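Local coordinates for ferredoxin component of dioxygenase (Sphingobium yanoikuyae, PDB 2I7F), which probably passes electrons through a Rieske [2Fe-2S] cluster to the terminal oxygenase component of biphenyl 2,3-dioxygenase, at residues D42-C45 against A50-T53; T60-P65 against F71-G76. All coordinates share one frame; numbering follows the deposited sequence.

Contact 1: residues D42-C45 against A50-T53. With FES (Fe2/s2 (inorganic) cluster), chain D.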
loop_
_atom_site.group_PDB
_atom_site.type_symbol
_atom_site.label_atom_id
_atom_site.label_comp_id
_atom_site.label_asym_id
_atom_site.label_seq_id
_atom_site.Cartn_x
_atom_site.Cartn_y
_atom_site.Cartn_z
ATOM N N ASP A 42 0.901 1.861 4.526
ATOM C CA ASP A 42 0.610 3.291 4.567
ATOM C C ASP A 42 0.729 3.932 3.165
ATOM O O ASP A 42 1.519 3.515 2.337
ATOM C CB ASP A 42 1.517 4.017 5.550
ATOM C CG ASP A 42 1.089 3.822 6.996
ATOM O OD1 ASP A 42 0.025 3.211 7.234
ATOM O OD2 ASP A 42 1.826 4.271 7.897
ATOM N N ASN A 43 -0.111 4.909 2.883
ATOM C CA ASN A 43 -0.083 5.593 1.581
ATOM C C ASN A 43 0.881 6.808 1.551
ATOM O O ASN A 43 1.474 7.109 0.502
ATOM C CB ASN A 43 -1.510 6.031 1.237
ATOM C CG ASN A 43 -1.762 6.179 -0.210
ATOM O OD1 ASN A 43 -2.857 6.637 -0.625
ATOM N ND2 ASN A 43 -0.789 5.803 -1.025
ATOM N N LEU A 44 1.021 7.517 2.674
ATOM C CA LEU A 44 1.903 8.670 2.724
ATOM C C LEU A 44 3.374 8.193 2.613
ATOM O O LEU A 44 3.872 7.471 3.477
ATOM C CB LEU A 44 1.703 9.514 4.027
ATOM C CG LEU A 44 2.317 10.933 4.030
ATOM C CD1 LEU A 44 1.557 11.877 3.053
ATOM C CD2 LEU A 44 2.384 11.536 5.434
ATOM N N CYS A 45 4.045 8.605 1.534
ATOM C CA CYS A 45 5.489 8.453 1.404
ATOM C C CYS A 45 6.175 8.923 2.694
ATOM O O CYS A 45 5.696 9.856 3.337
ATOM C CB CYS A 45 6.032 9.266 0.239
ATOM S SG CYS A 45 7.753 8.827 -0.050
ATOM N N ALA A 50 3.468 12.993 -0.523
ATOM C CA ALA A 50 2.934 12.371 -1.717
ATOM C C ALA A 50 2.272 11.078 -1.275
ATOM O O ALA A 50 2.634 10.522 -0.231
ATOM C CB ALA A 50 4.022 12.081 -2.708
ATOM N N MET A 51 1.299 10.626 -2.054
ATOM C CA MET A 51 0.638 9.332 -1.827
ATOM C C MET A 51 1.177 8.305 -2.786
ATOM O O MET A 51 1.215 8.546 -3.998
ATOM C CB MET A 51 -0.880 9.421 -1.995
ATOM C CG MET A 51 -1.619 10.219 -0.870
ATOM S SD MET A 51 -1.277 9.676 0.807
ATOM C CE MET A 51 -2.177 10.852 1.759
ATOM N N LEU A 52 1.550 7.146 -2.253
ATOM C CA LEU A 52 2.102 6.092 -3.078
ATOM C C LEU A 52 1.118 5.557 -4.132
ATOM O O LEU A 52 1.533 5.197 -5.221
ATOM C CB LEU A 52 2.661 4.973 -2.226
ATOM C CG LEU A 52 3.831 5.320 -1.338
ATOM C CD1 LEU A 52 4.099 4.084 -0.504
ATOM C CD2 LEU A 52 5.080 5.756 -2.199
ATOM N N THR A 53 -0.184 5.598 -3.846
ATOM C CA THR A 53 -1.206 5.146 -4.815
ATOM C C THR A 53 -1.249 6.060 -6.057
ATOM O O THR A 53 -1.760 5.630 -7.096
ATOM C CB THR A 53 -2.614 5.078 -4.195
ATOM O OG1 THR A 53 -2.952 6.378 -3.696
ATOM C CG2 THR A 53 -2.686 4.017 -3.105
HETATM FE FE1 FES D . 10.168 12.110 -1.865
HETATM FE FE2 FES D . 8.193 10.180 -1.877
HETATM S S1 FES D . 10.332 10.014 -2.443
HETATM S S2 FES D . 8.044 12.342 -1.278
#
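Met51 folds its side chain across the Asn43–Leu44 peptide and illustrates how a loop can close on itself before it delivers a metal ligand. Its CB lies beside the Asn43 carboxamide, and Met51 CG continues past it, 4.1 Å from Asn43 CG. A bend at the second torsion (chi2 -53°) carries SD over the backbone, 3.7 Å from Leu44 N. The methyl CE finishes 4.1 Å from Leu44 CD1, in apolar contact. Two backbone hydrogen bonds bracket this packing: Leu52 N reaches Asn43 O at 2.8 Å in the carbonyl plane, and Cys45 N donates to Ala50 O at 3.0 Å, tilted 21° from the plane of the Ala50 carbonyl. The Asn43 amide fills the space between Met51 and Thr53, crossing the threonine side chain at about a right angle. An alanine here would remove that amide and would probably open a gap between Met51 SD and Thr53 CG2, freeing the thioether to shift. Cys45 SG, swung away from its N (chi1 -170°), binds iron FE2 at 2.3 Å. In this first cluster-binding loop of the Rieske domain, between strands 37-42 and 56-58, main-chain bonds flanking the Leu44–Met51 bridge probably fix the backbone from which the thiolate meets iron.

Contact 2: residues T60-P65 against F71-G76; sequences TIIECP and FDIATG. With FES (Fe2/s2 (inorganic) cluster), chain D.
Thr60 O takes the shortest bond of the contact, 2.7 Å from Ile73 N and nearly in line with the carbonyl; the adjacent Asp72 CA adds a longer C-H...O contact. Beyond it the two strands pair as an antiparallel hairpin. Ile62 and Phe71 form the hydrogen-bonded pair, each N donating a hydrogen bond to the other's O at 3.0 Å, whereas Ile61 and Asp72 make the adjoining non-hydrogen-bonded pair. The first torsion of Ile62 (chi1 -171°) sets its CG2 between the main-chain nitrogen and the carbonyl carbon, where it meets Phe71 CB at 4.1 Å; Ile62 CB lies 3.8 Å from Ile73 CG1. Where the second strand ends, Asp72 OD1 takes the N-H of Thr75 at 3.2 Å from well above the carboxylate plane, an Asx motif that steadies the turn, while OD2 is salt-bridged to Lys79. At the opposite end of strand 61-63, Cys64 SG reaches FE2 of the cluster at 2.2 Å, as expected of a Rieske domain. Strand 61-63 is the middle of a three-stranded sheet between 56-58 and 70-72; Ile62 and Ile73 rest on Tyr32 of strand 29-34, and Ile73 also on Phe39 of strand 37-42.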
loop_
_atom_site.group_PDB
_atom_site.type_symbol
_atom_site.label_atom_id
_atom_site.label_comp_id
_atom_site.label_asym_id
_atom_site.label_seq_id
_atom_site.Cartn_x
_atom_site.Cartn_y
_atom_site.Cartn_z
ATOM N N THR A 60 6.460 -5.781 -7.526
ATOM C CA THR A 60 6.506 -5.584 -6.066
ATOM C C THR A 60 7.061 -4.219 -5.685
ATOM O O THR A 60 7.168 -3.926 -4.512
ATOM C CB THR A 60 7.387 -6.650 -5.339
ATOM O OG1 THR A 60 8.683 -6.671 -5.952
ATOM C CG2 THR A 60 6.805 -7.997 -5.434
ATOM N N ILE A 61 7.421 -3.377 -6.645
ATOM C CA ILE A 61 7.937 -2.061 -6.302
ATOM C C ILE A 61 6.821 -1.022 -6.503
ATOM O O ILE A 61 6.108 -1.044 -7.498
ATOM C CB ILE A 61 9.211 -1.726 -7.116
ATOM C CG1 ILE A 61 10.365 -2.710 -6.811
ATOM C CG2 ILE A 61 9.643 -0.298 -6.917
ATOM C CD1 ILE A 61 10.733 -2.846 -5.345
ATOM N N ILE A 62 6.630 -0.141 -5.524
ATOM C CA ILE A 62 5.839 1.067 -5.761
ATOM C C ILE A 62 6.801 2.254 -5.779
ATOM O O ILE A 62 7.610 2.432 -4.862
ATOM C CB ILE A 62 4.677 1.224 -4.728
ATOM C CG1 ILE A 62 3.713 2.384 -5.110
ATOM C CG2 ILE A 62 5.234 1.332 -3.260
ATOM C CD1 ILE A 62 3.022 2.233 -6.433
ATOM N N GLU A 63 6.736 3.049 -6.846
ATOM C CA GLU A 63 7.539 4.264 -6.936
ATOM C C GLU A 63 6.706 5.505 -6.576
ATOM O O GLU A 63 5.577 5.679 -7.051
ATOM C CB GLU A 63 8.139 4.411 -8.338
ATOM C CG GLU A 63 9.193 5.564 -8.442
ATOM C CD GLU A 63 9.842 5.600 -9.816
ATOM O OE1 GLU A 63 9.691 4.584 -10.527
ATOM O OE2 GLU A 63 10.515 6.608 -10.183
ATOM N N CYS A 64 7.270 6.354 -5.725
ATOM C CA CYS A 64 6.628 7.575 -5.318
ATOM C C CYS A 64 6.482 8.517 -6.523
ATOM O O CYS A 64 7.353 8.523 -7.422
ATOM C CB CYS A 64 7.462 8.236 -4.214
ATOM S SG CYS A 64 6.750 9.752 -3.533
ATOM N N PRO A 65 5.371 9.305 -6.572
ATOM C CA PRO A 65 5.246 10.314 -7.615
ATOM C C PRO A 65 6.298 11.443 -7.617
ATOM O O PRO A 65 6.408 12.178 -8.599
ATOM C CB PRO A 65 3.818 10.863 -7.405
ATOM C CG PRO A 65 3.437 10.524 -6.083
ATOM C CD PRO A 65 4.170 9.257 -5.713
ATOM N N PHE A 71 9.600 1.971 -2.695
ATOM C CA PHE A 71 9.486 0.957 -1.662
ATOM C C PHE A 71 9.145 -0.403 -2.217
ATOM O O PHE A 71 8.542 -0.545 -3.288
ATOM C CB PHE A 71 8.368 1.285 -0.649
ATOM C CG PHE A 71 8.530 2.597 0.019
ATOM C CD1 PHE A 71 9.234 2.709 1.217
ATOM C CD2 PHE A 71 7.986 3.743 -0.567
ATOM C CE1 PHE A 71 9.421 3.931 1.804
ATOM C CE2 PHE A 71 8.147 4.961 0.037
ATOM C CZ PHE A 71 8.850 5.056 1.222
ATOM N N ASP A 72 9.504 -1.420 -1.446
ATOM C CA ASP A 72 9.058 -2.791 -1.710
ATOM C C ASP A 72 7.665 -2.972 -1.079
ATOM O O ASP A 72 7.513 -2.919 0.146
ATOM C CB ASP A 72 10.079 -3.797 -1.141
ATOM C CG ASP A 72 9.785 -5.203 -1.547
ATOM O OD1 ASP A 72 8.607 -5.593 -1.482
ATOM O OD2 ASP A 72 10.732 -5.941 -1.906
ATOM N N ILE A 73 6.652 -3.178 -1.921
ATOM C CA ILE A 73 5.259 -3.295 -1.460
ATOM C C ILE A 73 5.074 -4.393 -0.411
ATOM O O ILE A 73 4.368 -4.204 0.591
ATOM C CB ILE A 73 4.282 -3.605 -2.626
ATOM C CG1 ILE A 73 4.164 -2.383 -3.564
ATOM C CG2 ILE A 73 2.877 -4.050 -2.035
ATOM C CD1 ILE A 73 3.893 -2.687 -5.040
ATOM N N ALA A 74 5.721 -5.518 -0.656
ATOM C CA ALA A 74 5.559 -6.759 0.116
ATOM C C ALA A 74 6.324 -6.726 1.431
ATOM O O ALA A 74 5.853 -7.302 2.420
ATOM C CB ALA A 74 5.999 -7.967 -0.704
ATOM N N THR A 75 7.430 -5.981 1.489
ATOM C CA THR A 75 8.297 -5.989 2.653
ATOM C C THR A 75 8.302 -4.676 3.447
ATOM O O THR A 75 8.642 -4.695 4.622
ATOM C CB THR A 75 9.752 -6.357 2.317
ATOM O OG1 THR A 75 10.405 -5.266 1.654
ATOM C CG2 THR A 75 9.869 -7.701 1.494
ATOM N N GLY A 76 7.937 -3.563 2.796
ATOM C CA GLY A 76 8.026 -2.238 3.404
ATOM C C GLY A 76 9.357 -1.554 3.171
ATOM O O GLY A 76 9.472 -0.354 3.368
HETATM FE FE1 FES D . 10.168 12.110 -1.865
HETATM FE FE2 FES D . 8.193 10.180 -1.877
HETATM S S1 FES D . 10.332 10.014 -2.443
HETATM S S2 FES D . 8.044 12.342 -1.278
#

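Contacts 1 and 2, with centres about 10 Å apart, follow one another along the chain and converge on the same iron. Cys45 from the loop and Cys64, just past strand 61-63, both bind FE2, while His47 and His67 complete the cluster ligands, on the other iron as in Rieske centres generally. Cys45 SG and Cys64 SG are 3.7 Å apart. Direct packing joins the two contacts as well: Leu52 O lies 3.5 Å from Ile62 CD1, Met51 O is equally near Pro65 CD, and Ala50 CB sits 3.7 Å from Cys64 SG. Phe71 of contact 2 comes within about 4 Å of the Cys45 side chain, nearest atoms, so the hairpin also covers the loop's own ligand.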